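Local coordinates for protein glutamate racemase (Bacillus anthracis, PDB 2DWU) that belongs to the Asp/Glu/hydantoin racemase family of alpha/beta enzymes and binds D-glutamic acid and a potassium ion, at residues B[41-46]-B[58-63]; B[49-54]-B[81-86]; B[62-67]-B[238-243]; B[246-251]-B[260-265]. One frame throughout, in Å; residues are numbered along the deposited sequence. Where two conformers were deposited one is given.

Contact 1. Residues B[41-46]-B[58-63]. With DGL (D-glutamic acid), chain H.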
loop_
_atom_site.group_PDB
_atom_site.type_symbol
_atom_site.label_atom_id
_atom_site.label_comp_id
_atom_site.label_asym_id
_atom_site.label_seq_id
_atom_site.Cartn_x
_atom_site.Cartn_y
_atom_site.Cartn_z
ATOM N N ASN B 41 7.614 -9.338 26.604
ATOM C CA ASN B 41 6.686 -10.271 27.216
ATOM C C ASN B 41 6.537 -10.170 28.731
ATOM O O ASN B 41 5.453 -10.428 29.270
ATOM C CB ASN B 41 7.059 -11.703 26.843
ATOM C CG ASN B 41 6.951 -11.944 25.364
ATOM O OD1 ASN B 41 7.836 -11.561 24.594
ATOM N ND2 ASN B 41 5.854 -12.560 24.948
ATOM N N GLU B 42 7.608 -9.810 29.417
ATOM C CA GLU B 42 7.514 -9.694 30.874
ATOM C C GLU B 42 6.484 -8.652 31.331
ATOM O O GLU B 42 5.928 -8.763 32.436
ATOM C CB GLU B 42 8.885 -9.358 31.457
ATOM C CG GLU B 42 8.898 -9.329 32.987
ATOM C CD GLU B 42 10.307 -9.436 33.559
ATOM O OE1 GLU B 42 10.755 -10.576 33.834
ATOM O OE2 GLU B 42 10.969 -8.383 33.715
ATOM N N ARG B 43 6.196 -7.656 30.492
ATOM C CA ARG B 43 5.239 -6.619 30.855
ATOM C C ARG B 43 3.985 -6.580 29.964
ATOM O O ARG B 43 3.209 -5.630 29.998
ATOM C CB ARG B 43 5.931 -5.262 30.888
ATOM C CG ARG B 43 7.079 -5.245 31.934
ATOM C CD ARG B 43 7.718 -3.866 32.105
ATOM N NE ARG B 43 8.419 -3.435 30.892
ATOM C CZ ARG B 43 9.419 -2.560 30.871
ATOM N NH1 ARG B 43 9.860 -2.011 31.996
ATOM N NH2 ARG B 43 9.981 -2.225 29.711
ATOM N N CYS B 44 3.802 -7.627 29.175
ATOM C CA CYS B 44 2.632 -7.773 28.302
ATOM C C CYS B 44 1.507 -8.213 29.257
ATOM O O CYS B 44 1.756 -9.019 30.164
ATOM C CB CYS B 44 2.930 -8.861 27.269
ATOM S SG CYS B 44 1.688 -9.072 25.976
ATOM N N PRO B 45 0.269 -7.722 29.068
ATOM C CA PRO B 45 -0.210 -6.791 28.035
ATOM C C PRO B 45 -0.056 -5.298 28.296
ATOM O O PRO B 45 -0.053 -4.841 29.443
ATOM C CB PRO B 45 -1.687 -7.176 27.905
ATOM C CG PRO B 45 -2.050 -7.446 29.338
ATOM C CD PRO B 45 -0.872 -8.259 29.847
ATOM N N TYR B 46 0.075 -4.550 27.201
ATOM C CA TYR B 46 0.138 -3.102 27.250
ATOM C C TYR B 46 -1.268 -2.518 27.126
ATOM O O TYR B 46 -1.526 -1.377 27.523
ATOM C CB TYR B 46 0.947 -2.581 26.074
ATOM C CG TYR B 46 2.443 -2.709 26.207
ATOM C CD1 TYR B 46 3.049 -3.406 27.272
ATOM C CD2 TYR B 46 3.252 -2.091 25.272
ATOM C CE1 TYR B 46 4.453 -3.452 27.390
ATOM C CE2 TYR B 46 4.629 -2.138 25.372
ATOM C CZ TYR B 46 5.224 -2.805 26.420
ATOM O OH TYR B 46 6.601 -2.759 26.452
ATOM N N VAL B 58 8.241 1.564 25.904
ATOM C CA VAL B 58 8.622 1.587 24.499
ATOM C C VAL B 58 9.985 2.262 24.356
ATOM O O VAL B 58 10.842 1.789 23.607
ATOM C CB VAL B 58 7.562 2.325 23.664
ATOM C CG1 VAL B 58 8.100 2.617 22.253
ATOM C CG2 VAL B 58 6.279 1.449 23.583
ATOM N N PHE B 59 10.197 3.352 25.080
ATOM C CA PHE B 59 11.498 3.998 24.983
ATOM C C PHE B 59 12.621 3.121 25.525
ATOM O O PHE B 59 13.764 3.234 25.071
ATOM C CB PHE B 59 11.472 5.376 25.643
ATOM C CG PHE B 59 11.045 6.465 24.696
ATOM C CD1 PHE B 59 9.723 6.913 24.667
ATOM C CD2 PHE B 59 11.943 6.979 23.760
ATOM C CE1 PHE B 59 9.298 7.846 23.726
ATOM C CE2 PHE B 59 11.531 7.914 22.811
ATOM C CZ PHE B 59 10.201 8.350 22.789
ATOM N N GLU B 60 12.317 2.256 26.489
ATOM C CA GLU B 60 13.314 1.317 27.005
ATOM C C GLU B 60 13.649 0.307 25.890
ATOM O O GLU B 60 14.795 -0.078 25.723
ATOM C CB GLU B 60 12.788 0.560 28.232
ATOM C CG GLU B 60 12.541 1.449 29.428
ATOM C CD GLU B 60 12.295 0.672 30.704
ATOM O OE1 GLU B 60 12.007 -0.549 30.638
ATOM O OE2 GLU B 60 12.387 1.290 31.794
ATOM N N MET B 61 12.653 -0.123 25.119
ATOM C CA MET B 61 12.935 -1.055 24.030
ATOM C C MET B 61 13.735 -0.360 22.931
ATOM O O MET B 61 14.582 -0.981 22.294
ATOM C CB MET B 61 11.640 -1.645 23.429
ATOM C CG MET B 61 11.004 -2.705 24.310
ATOM S SD MET B 61 9.651 -3.582 23.539
ATOM C CE MET B 61 8.276 -2.402 23.744
ATOM N N VAL B 62 13.457 0.918 22.693
ATOM C CA VAL B 62 14.201 1.646 21.660
ATOM C C VAL B 62 15.678 1.742 22.067
ATOM O O VAL B 62 16.563 1.622 21.222
ATOM C CB VAL B 62 13.630 3.064 21.429
ATOM C CG1 VAL B 62 14.572 3.889 20.525
ATOM C CG2 VAL B 62 12.255 2.955 20.774
ATOM N N GLU B 63 15.937 1.938 23.359
ATOM C CA GLU B 63 17.315 2.022 23.839
ATOM C C GLU B 63 18.035 0.717 23.570
ATOM O O GLU B 63 19.224 0.716 23.236
ATOM C CB GLU B 63 17.363 2.342 25.342
ATOM C CG GLU B 63 17.129 3.812 25.637
ATOM C CD GLU B 63 18.052 4.718 24.829
ATOM O OE1 GLU B 63 19.288 4.615 25.006
ATOM O OE2 GLU B 63 17.545 5.523 24.013
HETATM N N DGL H . 0.470 -6.144 20.825
HETATM C CA DGL H . -0.764 -5.540 21.419
HETATM C C DGL H . -1.463 -4.703 20.407
HETATM O O DGL H . -2.308 -3.873 20.718
HETATM C CB DGL H . -1.709 -6.655 21.921
HETATM C CG DGL H . -1.150 -7.168 23.270
HETATM C CD DGL H . -1.085 -6.183 24.364
HETATM O OE1 DGL H . -2.075 -5.740 24.947
HETATM O OE2 DGL H . 0.119 -5.771 24.689
HETATM O OXT DGL H . -1.130 -4.881 19.158
#
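Arg-43 and Glu-60 form a salt bridge that ties the loop after strand 35-39, part of the D-glutamic acid pocket in this alpha/beta racemase, to helix 51-65. The guanidinium, turned toward Glu-60 by a bend of the Arg-43 chain at chi3, comes end-on and puts two nitrogens on one oxygen: NH1 lies 2.9 Å and NH2 2.8 Å from Glu-60 OE1. That oxygen sits almost in the guanidinium plane, but both nitrogens reach it from the same face of the carboxylate, well out of its plane, and neither bond is straight (140° and 148°). Beside this pair, Met-61 comes from the opposite direction to Tyr-46, and its CE meets the phenol at the ring edge, 3.2 Å from Tyr-46 OH; Val-58 CG2 approaches the same ring obliquely.

A second shell fixes both loop side chains. Asp-40 OD2 pairs with Arg-43 NE and is hydrogen-bonded to Tyr-46 OH, while Phe-57 makes a cation-pi contact with Arg-43. The chain then reaches the ligand through a cis peptide before Pro-45, whose CB is 3.3 Å from the ligand's OE1. Next, Tyr-46 N donates to OE2 of D-glutamic acid over 2.8 Å in a nearly linear bond, 176° at the hydrogen.

Contact 2. Residues B[49-54]-B[81-86]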
loop_
_atom_site.group_PDB
_atom_site.type_symbol
_atom_site.label_atom_id
_atom_site.label_comp_id
_atom_site.label_asym_id
_atom_site.label_seq_id
_atom_site.Cartn_x
_atom_site.Cartn_y
_atom_site.Cartn_z
ATOM N N ARG B 49 -2.708 -0.823 30.182
ATOM C CA ARG B 49 -1.785 0.077 30.870
ATOM C C ARG B 49 -1.959 1.556 30.534
ATOM O O ARG B 49 -2.523 1.908 29.494
ATOM C CB ARG B 49 -0.346 -0.345 30.571
ATOM C CG ARG B 49 0.024 -1.726 31.066
ATOM C CD ARG B 49 1.532 -1.952 30.876
ATOM N NE ARG B 49 1.935 -3.281 31.331
ATOM C CZ ARG B 49 2.416 -3.520 32.552
ATOM N NH1 ARG B 49 2.556 -2.519 33.419
ATOM N NH2 ARG B 49 2.758 -4.746 32.900
ATOM N N SER B 50 -1.491 2.428 31.422
ATOM C CA SER B 50 -1.588 3.865 31.178
ATOM C C SER B 50 -0.688 4.256 30.019
ATOM O O SER B 50 0.303 3.575 29.735
ATOM C CB SER B 50 -1.157 4.674 32.408
ATOM O OG SER B 50 0.239 4.597 32.646
ATOM N N VAL B 51 -1.035 5.351 29.364
ATOM C CA VAL B 51 -0.244 5.840 28.235
ATOM C C VAL B 51 1.182 6.178 28.672
ATOM O O VAL B 51 2.146 5.854 27.983
ATOM C CB VAL B 51 -0.874 7.119 27.612
ATOM C CG1 VAL B 51 0.080 7.723 26.585
ATOM C CG2 VAL B 51 -2.189 6.782 26.929
ATOM N N GLU B 52 1.314 6.843 29.817
ATOM C CA GLU B 52 2.624 7.234 30.328
ATOM C C GLU B 52 3.518 6.018 30.534
ATOM O O GLU B 52 4.699 6.017 30.185
ATOM C CB GLU B 52 2.454 7.998 31.650
ATOM C CG GLU B 52 1.691 9.331 31.532
ATOM C CD GLU B 52 0.225 9.200 31.070
ATOM O OE1 GLU B 52 -0.509 8.289 31.543
ATOM O OE2 GLU B 52 -0.200 10.039 30.234
ATOM N N GLU B 53 2.952 4.965 31.096
ATOM C CA GLU B 53 3.707 3.752 31.336
ATOM C C GLU B 53 4.139 3.101 30.027
ATOM O O GLU B 53 5.300 2.692 29.867
ATOM C CB GLU B 53 2.862 2.774 32.138
ATOM C CG GLU B 53 3.579 1.504 32.517
ATOM C CD GLU B 53 2.883 0.771 33.652
ATOM O OE1 GLU B 53 3.319 0.912 34.817
ATOM O OE2 GLU B 53 1.899 0.060 33.384
ATOM N N VAL B 54 3.196 2.969 29.100
ATOM C CA VAL B 54 3.528 2.353 27.822
ATOM C C VAL B 54 4.640 3.130 27.137
ATOM O O VAL B 54 5.570 2.529 26.605
ATOM C CB VAL B 54 2.306 2.291 26.900
ATOM C CG1 VAL B 54 2.728 1.887 25.496
ATOM C CG2 VAL B 54 1.312 1.291 27.447
ATOM N N ALA B 81 1.946 1.869 19.457
ATOM C CA ALA B 81 1.922 2.924 18.452
ATOM C C ALA B 81 0.967 4.045 18.851
ATOM O O ALA B 81 1.283 5.231 18.699
ATOM C CB ALA B 81 1.547 2.378 17.082
ATOM N N ALA B 82 -0.201 3.668 19.370
ATOM C CA ALA B 82 -1.178 4.668 19.777
ATOM C C ALA B 82 -0.607 5.568 20.857
ATOM O O ALA B 82 -0.834 6.786 20.860
ATOM C CB ALA B 82 -2.455 3.968 20.290
ATOM N N ALA B 83 0.159 4.990 21.768
ATOM C CA ALA B 83 0.693 5.778 22.851
ATOM C C ALA B 83 1.972 6.558 22.580
ATOM O O ALA B 83 2.176 7.641 23.137
ATOM C CB ALA B 83 0.949 4.851 24.043
ATOM N N THR B 84 2.810 6.076 21.672
ATOM C CA THR B 84 4.094 6.751 21.495
ATOM C C THR B 84 4.614 7.054 20.100
ATOM O O THR B 84 5.695 7.632 19.964
ATOM C CB THR B 84 5.195 5.954 22.230
ATOM O OG1 THR B 84 6.469 6.579 22.030
ATOM C CG2 THR B 84 5.264 4.550 21.691
ATOM N N LEU B 85 3.877 6.688 19.059
ATOM C CA LEU B 85 4.385 6.942 17.712
ATOM C C LEU B 85 4.859 8.380 17.476
ATOM O O LEU B 85 5.958 8.585 16.954
ATOM C CB LEU B 85 3.358 6.559 16.640
ATOM C CG LEU B 85 3.913 6.672 15.202
ATOM C CD1 LEU B 85 5.057 5.714 14.948
ATOM C CD2 LEU B 85 2.767 6.386 14.226
ATOM N N ALA B 86 4.057 9.358 17.873
ATOM C CA ALA B 86 4.441 10.755 17.670
ATOM C C ALA B 86 5.730 11.082 18.408
ATOM O O ALA B 86 6.614 11.758 17.864
ATOM C CB ALA B 86 3.322 11.691 18.138
#
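Ala-83 of helix 78-91 meets Val-51 and Val-54 of helix 51-65 in a small helix-helix contact made of methyl groups. Ahead of it in sequence, Ala-81 and Ala-82 face other neighbours, both touching Ile-100 of helix 100-110. Ala-83 turns its CB toward the first turn of helix 51-65, where it lies 3.7 Å from Val-54 CG1 and 3.9 Å from Val-51 CG1. The two valines are three residues apart, and each has CG1 opposite its own backbone N (chi1 171° and 170°), which brings both of these branches to the same alanine methyl. The carbonyl of Ala-83 accepts a hydrogen bond from Gln-55 NE2, a polar link just beyond the apolar one. Thr-84, modelled in two conformers, lies farther along helix 51-65, against Val-58 and Phe-59, whereas Leu-85 turns to His-101.

The facing helix start is well fastened. Ser-50 is its N-cap, with OG accepting from Glu-53 N over 3.1 Å. Glu-53 OE2 forms a salt bridge with Arg-49 NH1 at 2.7 Å, in the guanidinium plane but 65° out of the carboxylate plane, and Arg-49 NE binds the carbonyl of Arg-43.

With a single methyl between the two valines, the CA atoms of Val-51 and Ala-83 approach to 5.5 Å. No hydrogen bond joins the two segments, so the closeness rests on shape and van der Waals contact.

Contact 3. Residues B[62-67]-B[238-243]. With K (potassium ion), chain G.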
loop_
_atom_site.group_PDB
_atom_site.type_symbol
_atom_site.label_atom_id
_atom_site.label_comp_id
_atom_site.label_asym_id
_atom_site.label_seq_id
_atom_site.Cartn_x
_atom_site.Cartn_y
_atom_site.Cartn_z
ATOM N N VAL B 62 13.457 0.918 22.693
ATOM C CA VAL B 62 14.201 1.646 21.660
ATOM C C VAL B 62 15.678 1.742 22.067
ATOM O O VAL B 62 16.563 1.622 21.222
ATOM C CB VAL B 62 13.630 3.064 21.429
ATOM C CG1 VAL B 62 14.572 3.889 20.525
ATOM C CG2 VAL B 62 12.255 2.955 20.774
ATOM N N GLU B 63 15.937 1.938 23.359
ATOM C CA GLU B 63 17.315 2.022 23.839
ATOM C C GLU B 63 18.035 0.717 23.570
ATOM O O GLU B 63 19.224 0.716 23.236
ATOM C CB GLU B 63 17.363 2.342 25.342
ATOM C CG GLU B 63 17.129 3.812 25.637
ATOM C CD GLU B 63 18.052 4.718 24.829
ATOM O OE1 GLU B 63 19.288 4.615 25.006
ATOM O OE2 GLU B 63 17.545 5.523 24.013
ATOM N N PHE B 64 17.321 -0.399 23.716
ATOM C CA PHE B 64 17.900 -1.694 23.439
ATOM C C PHE B 64 18.213 -1.818 21.950
ATOM O O PHE B 64 19.304 -2.258 21.562
ATOM C CB PHE B 64 16.935 -2.820 23.834
ATOM C CG PHE B 64 17.363 -4.175 23.334
ATOM C CD1 PHE B 64 18.417 -4.854 23.930
ATOM C CD2 PHE B 64 16.748 -4.742 22.219
ATOM C CE1 PHE B 64 18.858 -6.082 23.423
ATOM C CE2 PHE B 64 17.179 -5.964 21.706
ATOM C CZ PHE B 64 18.240 -6.637 22.311
ATOM N N LEU B 65 17.255 -1.450 21.103
ATOM C CA LEU B 65 17.449 -1.572 19.661
ATOM C C LEU B 65 18.543 -0.663 19.111
ATOM O O LEU B 65 19.155 -0.973 18.086
ATOM C CB LEU B 65 16.118 -1.305 18.930
ATOM C CG LEU B 65 15.053 -2.386 19.151
ATOM C CD1 LEU B 65 13.723 -1.951 18.484
ATOM C CD2 LEU B 65 15.520 -3.730 18.574
ATOM N N LYS B 66 18.808 0.441 19.801
ATOM C CA LYS B 66 19.823 1.390 19.351
ATOM C C LYS B 66 21.228 0.812 19.398
ATOM O O LYS B 66 22.169 1.408 18.865
ATOM C CB LYS B 66 19.752 2.672 20.178
ATOM C CG LYS B 66 18.749 3.663 19.665
ATOM C CD LYS B 66 18.582 4.818 20.642
ATOM C CE LYS B 66 17.906 5.987 19.964
ATOM N NZ LYS B 66 18.775 6.553 18.883
ATOM N N GLN B 67 21.373 -0.349 20.028
ATOM C CA GLN B 67 22.671 -1.003 20.109
ATOM C C GLN B 67 23.002 -1.636 18.756
ATOM O O GLN B 67 24.146 -2.026 18.496
ATOM C CB GLN B 67 22.647 -2.057 21.217
ATOM C CG GLN B 67 22.286 -1.454 22.580
ATOM C CD GLN B 67 22.215 -2.499 23.688
ATOM O OE1 GLN B 67 21.347 -3.377 23.679
ATOM N NE2 GLN B 67 23.142 -2.415 24.645
ATOM N N ARG B 238 16.975 -11.819 14.120
ATOM C CA ARG B 238 17.214 -12.070 15.540
ATOM C C ARG B 238 15.999 -11.624 16.332
ATOM O O ARG B 238 15.447 -10.529 16.078
ATOM C CB ARG B 238 18.423 -11.274 16.048
ATOM C CG ARG B 238 19.769 -11.633 15.432
ATOM C CD ARG B 238 20.272 -12.976 15.911
ATOM N NE ARG B 238 20.456 -13.069 17.371
ATOM C CZ ARG B 238 21.445 -12.518 18.073
ATOM N NH1 ARG B 238 22.394 -11.796 17.475
ATOM N NH2 ARG B 238 21.499 -12.709 19.389
ATOM N N PHE B 239 15.611 -12.441 17.308
ATOM C CA PHE B 239 14.462 -12.106 18.154
ATOM C C PHE B 239 14.903 -12.078 19.614
ATOM O O PHE B 239 15.726 -12.903 20.047
ATOM C CB PHE B 239 13.346 -13.129 17.958
ATOM C CG PHE B 239 12.773 -13.122 16.575
ATOM C CD1 PHE B 239 11.597 -12.421 16.305
ATOM C CD2 PHE B 239 13.422 -13.785 15.538
ATOM C CE1 PHE B 239 11.073 -12.381 15.013
ATOM C CE2 PHE B 239 12.907 -13.753 14.229
ATOM C CZ PHE B 239 11.720 -13.041 13.973
ATOM N N PHE B 240 14.378 -11.117 20.362
ATOM C CA PHE B 240 14.714 -10.950 21.767
ATOM C C PHE B 240 13.436 -10.797 22.584
ATOM O O PHE B 240 12.457 -10.215 22.107
ATOM C CB PHE B 240 15.580 -9.704 21.934
ATOM C CG PHE B 240 16.892 -9.775 21.213
ATOM C CD1 PHE B 240 17.983 -10.421 21.795
ATOM C CD2 PHE B 240 17.036 -9.211 19.953
ATOM C CE1 PHE B 240 19.205 -10.505 21.125
ATOM C CE2 PHE B 240 18.259 -9.293 19.269
ATOM C CZ PHE B 240 19.345 -9.946 19.867
ATOM N N THR B 241 13.445 -11.311 23.810
ATOM C CA THR B 241 12.259 -11.208 24.665
ATOM C C THR B 241 12.658 -10.941 26.101
ATOM O O THR B 241 13.751 -11.328 26.547
ATOM C CB THR B 241 11.427 -12.496 24.634
ATOM O OG1 THR B 241 10.291 -12.347 25.499
ATOM C CG2 THR B 241 12.250 -13.684 25.134
ATOM N N THR B 242 11.782 -10.253 26.825
ATOM C CA THR B 242 12.061 -9.971 28.225
ATOM C C THR B 242 11.439 -11.058 29.093
ATOM O O THR B 242 11.674 -11.098 30.304
ATOM C CB THR B 242 11.490 -8.629 28.681
ATOM O OG1 THR B 242 10.089 -8.585 28.370
ATOM C CG2 THR B 242 12.244 -7.454 28.027
ATOM N N GLY B 243 10.641 -11.932 28.488
ATOM C CA GLY B 243 10.032 -13.007 29.247
ATOM C C GLY B 243 10.797 -14.296 29.064
ATOM O O GLY B 243 11.981 -14.286 28.753
HETATM K K K G . 13.908 -9.654 31.539
HETATM O O HOH W 1 13.234 -6.787 31.397
HETATM O O HOH W 2 13.454 -7.563 34.007
#
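Phe-64 and Phe-240 make an edge-to-face (T-shaped) aromatic pair that packs the C-terminal part of helix 51-65 against strand 238-241 of the six-stranded parallel sheet. The ring planes stand 70° apart with centroids 5.0 Å from each other. Phe-64 supplies the edge: its CZ lies over one face of the Phe-240 ring, offset toward the rim, 3.6 Å from Phe-240 CG, and CE2 is 3.7 Å from Phe-240 CD2. With CG anti to the backbone N (chi1 169°), the Phe-64 ring projects from the helix to Phe-240. Other side chains pack on the pair: Phe-240 also touches Cys-36 and Ile-38, and Phe-64 touches Val-269. Within the strand, Phe-240 CZ sits above one face of the Arg-238 guanidinium, and Arg-238 NH2 forms a salt bridge with Asp-263.

Polar bonds shape the strand's end. Thr-241 OG1 accepts from Gly-243 N over 3.0 Å, an ST turn. Thr-242 OG1 is engaged by Asp-40 OD1 and Glu-42 N, and the Thr-242 carbonyl O binds potassium at 2.9 Å, in a site that Val-265 O, Asp-266 OD2 and two waters complete.

Across the two segments the contact is a single pair of phenylalanines with no hydrogen bond. The rim hydrogens of Phe-64, slightly positive, would be directed at the electron-rich face of Phe-240, a modest electrostatic attraction added to dispersion in a buried setting.

Contact 4. Residues B[246-251]-B[260-265]. With K (potassium ion), chain G.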
loop_
_atom_site.group_PDB
_atom_site.type_symbol
_atom_site.label_atom_id
_atom_site.label_comp_id
_atom_site.label_asym_id
_atom_site.label_seq_id
_atom_site.Cartn_x
_atom_site.Cartn_y
_atom_site.Cartn_z
ATOM N N SER B 246 12.083 -19.957 26.404
ATOM C CA SER B 246 11.472 -21.193 25.920
ATOM C C SER B 246 10.008 -20.961 25.557
ATOM O O SER B 246 9.505 -21.519 24.580
ATOM C CB SER B 246 11.607 -22.320 26.959
ATOM O OG SER B 246 10.978 -21.991 28.186
ATOM N N SER B 247 9.330 -20.115 26.326
ATOM C CA SER B 247 7.931 -19.797 26.070
ATOM C C SER B 247 7.774 -19.102 24.705
ATOM O O SER B 247 6.915 -19.470 23.894
ATOM C CB SER B 247 7.406 -18.884 27.176
ATOM O OG SER B 247 6.089 -18.459 26.899
ATOM N N PHE B 248 8.607 -18.091 24.468
ATOM C CA PHE B 248 8.573 -17.358 23.202
ATOM C C PHE B 248 8.859 -18.287 22.017
ATOM O O PHE B 248 8.152 -18.260 21.012
ATOM C CB PHE B 248 9.603 -16.232 23.223
ATOM C CG PHE B 248 9.389 -15.196 22.153
ATOM C CD1 PHE B 248 8.838 -13.961 22.477
ATOM C CD2 PHE B 248 9.777 -15.435 20.840
ATOM C CE1 PHE B 248 8.680 -12.965 21.506
ATOM C CE2 PHE B 248 9.626 -14.438 19.857
ATOM C CZ PHE B 248 9.078 -13.205 20.199
ATOM N N GLU B 249 9.900 -19.107 22.140
ATOM C CA GLU B 249 10.273 -20.040 21.076
ATOM C C GLU B 249 9.129 -20.991 20.718
ATOM O O GLU B 249 8.897 -21.303 19.547
ATOM C CB GLU B 249 11.505 -20.851 21.499
ATOM C CG GLU B 249 12.804 -20.042 21.521
ATOM C CD GLU B 249 13.989 -20.818 22.090
ATOM O OE1 GLU B 249 15.142 -20.480 21.740
ATOM O OE2 GLU B 249 13.779 -21.752 22.897
ATOM N N HIS B 250 8.421 -21.462 21.736
ATOM C CA HIS B 250 7.306 -22.381 21.532
ATOM C C HIS B 250 6.133 -21.742 20.788
ATOM O O HIS B 250 5.588 -22.337 19.851
ATOM C CB HIS B 250 6.840 -22.934 22.890
ATOM C CG HIS B 250 5.668 -23.859 22.798
ATOM N ND1 HIS B 250 5.695 -25.029 22.069
ATOM C CD2 HIS B 250 4.429 -23.786 23.346
ATOM C CE1 HIS B 250 4.525 -25.636 22.169
ATOM N NE2 HIS B 250 3.740 -24.903 22.938
ATOM N N ILE B 251 5.719 -20.546 21.205
ATOM C CA ILE B 251 4.616 -19.872 20.519
ATOM C C ILE B 251 5.034 -19.532 19.088
ATOM O O ILE B 251 4.274 -19.721 18.138
ATOM C CB ILE B 251 4.224 -18.544 21.210
ATOM C CG1 ILE B 251 3.731 -18.813 22.631
ATOM C CG2 ILE B 251 3.155 -17.835 20.381
ATOM C CD1 ILE B 251 3.451 -17.544 23.419
ATOM N N ILE B 260 12.921 -20.157 15.395
ATOM C CA ILE B 260 13.672 -18.922 15.216
ATOM C C ILE B 260 14.727 -18.726 16.303
ATOM O O ILE B 260 14.734 -19.433 17.312
ATOM C CB ILE B 260 12.723 -17.692 15.246
ATOM C CG1 ILE B 260 11.845 -17.750 16.501
ATOM C CG2 ILE B 260 11.859 -17.651 14.008
ATOM C CD1 ILE B 260 11.005 -16.495 16.704
ATOM N N SER B 261 15.621 -17.764 16.084
ATOM C CA SER B 261 16.666 -17.453 17.053
ATOM C C SER B 261 16.092 -16.530 18.121
ATOM O O SER B 261 15.708 -15.397 17.820
ATOM C CB SER B 261 17.846 -16.755 16.366
ATOM O OG SER B 261 18.732 -16.204 17.327
ATOM N N VAL B 262 16.037 -17.007 19.362
ATOM C CA VAL B 262 15.508 -16.193 20.459
ATOM C C VAL B 262 16.473 -16.067 21.634
ATOM O O VAL B 262 17.041 -17.067 22.097
ATOM C CB VAL B 262 14.180 -16.749 21.021
ATOM C CG1 VAL B 262 13.599 -15.740 22.016
ATOM C CG2 VAL B 262 13.184 -16.997 19.896
ATOM N N ASP B 263 16.664 -14.842 22.102
ATOM C CA ASP B 263 17.545 -14.577 23.238
ATOM C C ASP B 263 16.835 -13.715 24.279
ATOM O O ASP B 263 15.888 -12.988 23.956
ATOM C CB ASP B 263 18.828 -13.880 22.780
ATOM C CG ASP B 263 19.803 -14.841 22.119
ATOM O OD1 ASP B 263 19.941 -14.805 20.892
ATOM O OD2 ASP B 263 20.427 -15.648 22.848
ATOM N N CYS B 264 17.305 -13.802 25.522
ATOM C CA CYS B 264 16.727 -13.045 26.634
ATOM C C CYS B 264 17.361 -11.664 26.734
ATOM O O CYS B 264 18.514 -11.455 26.338
ATOM C CB CYS B 264 16.939 -13.797 27.951
ATOM S SG CYS B 264 18.686 -14.051 28.342
ATOM N N VAL B 265 16.611 -10.711 27.265
ATOM C CA VAL B 265 17.106 -9.358 27.423
ATOM C C VAL B 265 16.456 -8.771 28.660
ATOM O O VAL B 265 15.328 -9.135 28.987
ATOM C CB VAL B 265 16.737 -8.471 26.203
ATOM C CG1 VAL B 265 15.272 -8.660 25.844
ATOM C CG2 VAL B 265 16.989 -7.004 26.521
HETATM K K K G . 13.908 -9.654 31.539
HETATM O O HOH W 3 11.521 -21.085 17.822
HETATM O O HOH W 4 16.176 -19.928 19.510
HETATM O O HOH W 1 13.234 -6.787 31.397
HETATM O O HOH W 2 13.454 -7.563 34.007
#
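The ring of Phe-248 receives Ile-260 at its edge, where Ile-260 CD1 lies near the ring plane, 4.0 Å from Phe-248 CE2. Val-262 comes to the same ring obliquely, its CG2 3.9 Å from Phe-248 CD2. The second flat group, the carboxylate of Glu-249, ends a side chain that runs past Val-262 in the opposite direction: Glu-249 CG packs 3.5 Å from Val-262 CG2. Val-262 CG2 thus touches both the ring and the aliphatic part of the acid, and CG1 also nears Phe-248 CD2.

Two waters bridge the helix and residues 260-262. One donates to Glu-249 O and accepts from Ile-260 N, which is 3.0 Å from the water oxygen. The other donates to Ile-260 O at 2.7 Å and accepts from Val-262 N at 2.9 Å; its unusually short approach to Glu-249 OE1 probably joins the carboxylate to these backbone groups. Ile-260 holds CG1 between its backbone N and carbonyl carbon (chi1 52°), and the extended chain beyond carries CD1 to the ring.

The contact closes the beta-alpha-beta unit formed by strand 238-241, helix 245-256 and the outermost strand 262-264. Phe-248 reaches inward to Thr-241 and Tyr-37 on neighbouring strands and to Val-17 and Asn-41 in loops. Just past the edge strand, Val-265 O binds potassium at 3.0 Å, beside strand 238-241, whose Thr-241 pairs through the backbone with Asp-263 and Val-265.

Overall arrangement
Contacts 1, 2 and 3 are strung along helix 51-65: its start meets helix 78-91 in contact 2, its middle the pocket loop in contact 1, its end strand 238-241 in contact 3. Contact 1 lies 10 Å from contact 2 and 9 Å from contact 3, centre to centre, whereas contacts 2 and 3 do not touch. Along the chain the segments of contact 2 alternate with those of contacts 1 and 3, and contact 4 comes last. Contacts 3 and 4 sit 12 Å apart on adjacent strands of one parallel sheet and share the potassium site. One helix thus runs from the neighbourhood of D-glutamic acid to the strand next to the sheet edge, past which the potassium is bound.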